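Side-chain contact in ADP-ribose pyrophosphatase (Streptococcus suis, PDB 3O8S), which probably hydrolyses the pyrophosphate bond of ADP-ribose or of another nucleoside diphosphate linked to a further group: residues L193-S196 and H200-T203. Numbering follows the deposited sequence.
Sequences LEAS and HWET. With EDO (1,2-ethanediol), chain E; EDO (1,2-ethanediol), chain B.
Ala195, near the end of helix 186-197, and Trp201, in the loop leading on to strand 204-205, bring their CA atoms to 6.3 Å, the closest CA pair between 193-196 and 200-203. The chain has turned back after the helix, and the CB of Trp201 is directed toward the helix it has just left. With CG anti to the backbone N, chi1 -175° sets the indole with one face against Ala195. The methyl carbon CB of Ala195 stands 3.7 Å from the centroid of the six-membered ring of Trp201 and 10° off the ring normal, a CH-pi contact almost squarely over the face. The backbone shares this face, for CA of Ala195 is 3.6 Å from CE3 of Trp201. Glu194 comes instead to the rim of the benzo ring: its OE2 lies 3.6 Å from CZ3 of Trp201, near the ring plane, while the carboxylate is turned 83° against that plane. An extended chain beyond CG carries it there.

No hydrogen bond joins the two segments. The indole is anchored from elsewhere: NE1 of Trp201 donates to the carbonyl O of Val128 on strand 120-132, and Arg204 makes a cation-pi contact with the ring. Flanking Trp201, His200 stacks on His200 of the second subunit and Glu202 forms a salt bridge with Arg126 of that subunit. The contact is structural packing in the NUDIX domain, joining helix and loop beside strand 120-132, near the subunit interface. Dispersion and CH-pi attraction dominate it; the bond to Val128, with Ala195 against one face, restricts the indole's rotation, and the carboxylate at the ring's electropositive rim may add a weak electrostatic attraction.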
loop_
_atom_site.group_PDB
_atom_site.type_symbol
_atom_site.label_atom_id
_atom_site.label_comp_id
_atom_site.label_asym_id
_atom_site.label_seq_id
_atom_site.Cartn_x
_atom_site.Cartn_y
_atom_site.Cartn_z
ATOM N N LEU A 193 -7.406 15.321 0.466
ATOM C CA LEU A 193 -7.151 16.772 0.604
ATOM C C LEU A 193 -6.210 17.051 1.787
ATOM O O LEU A 193 -5.233 17.804 1.645
ATOM C CB LEU A 193 -8.459 17.566 0.751
ATOM C CG LEU A 193 -8.347 19.093 1.006
ATOM C CD1 LEU A 193 -7.629 19.812 -0.134
ATOM C CD2 LEU A 193 -9.697 19.703 1.221
ATOM N N GLU A 194 -6.489 16.410 2.936
ATOM C CA GLU A 194 -5.668 16.520 4.131
ATOM C C GLU A 194 -4.217 16.075 3.807
ATOM O O GLU A 194 -3.290 16.783 4.178
ATOM C CB GLU A 194 -6.288 15.709 5.290
ATOM C CG GLU A 194 -5.638 15.938 6.648
ATOM C CD GLU A 194 -6.011 14.924 7.719
ATOM O OE1 GLU A 194 -7.140 14.377 7.655
ATOM O OE2 GLU A 194 -5.171 14.672 8.617
ATOM N N ALA A 195 -4.031 14.951 3.068
ATOM C CA ALA A 195 -2.699 14.493 2.634
ATOM C C ALA A 195 -2.012 15.533 1.728
ATOM O O ALA A 195 -0.816 15.800 1.909
ATOM C CB ALA A 195 -2.801 13.163 1.905
ATOM N N SER A 196 -2.766 16.166 0.806
ATOM C CA SER A 196 -2.175 17.195 -0.058
ATOM C C SER A 196 -1.734 18.439 0.712
ATOM O O SER A 196 -0.846 19.146 0.226
ATOM C CB SER A 196 -3.135 17.615 -1.173
ATOM O OG SER A 196 -4.104 18.531 -0.703
ATOM N N HIS A 200 4.057 16.393 6.466
ATOM C CA HIS A 200 4.256 15.013 6.886
ATOM C C HIS A 200 2.955 14.242 6.808
ATOM O O HIS A 200 1.910 14.767 7.155
ATOM C CB HIS A 200 4.815 14.956 8.302
ATOM C CG HIS A 200 6.085 15.712 8.436
ATOM N ND1 HIS A 200 7.229 15.312 7.778
ATOM C CD2 HIS A 200 6.355 16.830 9.146
ATOM C CE1 HIS A 200 8.161 16.189 8.119
ATOM N NE2 HIS A 200 7.687 17.100 8.963
ATOM N N TRP A 201 3.023 12.979 6.402
ATOM C CA TRP A 201 1.829 12.155 6.304
ATOM C C TRP A 201 2.088 10.734 6.743
ATOM O O TRP A 201 3.023 10.094 6.274
ATOM C CB TRP A 201 1.303 12.156 4.845
ATOM C CG TRP A 201 0.003 11.415 4.678
ATOM C CD1 TRP A 201 -0.177 10.195 4.094
ATOM C CD2 TRP A 201 -1.298 11.854 5.110
ATOM N NE1 TRP A 201 -1.500 9.833 4.155
ATOM C CE2 TRP A 201 -2.213 10.836 4.772
ATOM C CE3 TRP A 201 -1.779 13.023 5.737
ATOM C CZ2 TRP A 201 -3.583 10.928 5.074
ATOM C CZ3 TRP A 201 -3.128 13.107 6.056
ATOM C CH2 TRP A 201 -4.020 12.078 5.710
ATOM N N GLU A 202 1.200 10.214 7.579
ATOM C CA GLU A 202 1.207 8.834 8.023
ATOM C C GLU A 202 0.182 8.097 7.173
ATOM O O GLU A 202 -1.014 8.314 7.359
ATOM C CB GLU A 202 0.884 8.719 9.530
ATOM C CG GLU A 202 1.208 7.335 10.083
ATOM C CD GLU A 202 2.685 7.023 10.262
ATOM O OE1 GLU A 202 3.506 7.968 10.305
ATOM O OE2 GLU A 202 3.030 5.822 10.321
ATOM N N THR A 203 0.650 7.212 6.246
ATOM C CA THR A 203 -0.213 6.455 5.333
ATOM C C THR A 203 -1.188 5.601 6.142
ATOM O O THR A 203 -0.787 4.879 7.069
ATOM C CB THR A 203 0.666 5.658 4.382
ATOM O OG1 THR A 203 1.368 6.596 3.557
ATOM C CG2 THR A 203 -0.114 4.633 3.556
HETATM C C1 EDO E . 8.858 12.260 6.120
HETATM O O1 EDO E . 7.638 12.864 6.568
HETATM C C2 EDO E . 9.977 13.286 6.244
HETATM O O2 EDO E . 9.583 14.448 5.509
HETATM C C1 EDO B . 1.395 18.335 8.731
HETATM O O1 EDO B . 2.738 17.833 8.592
HETATM C C2 EDO B . 1.288 19.866 8.561
HETATM O O2 EDO B . 1.743 20.349 7.276
#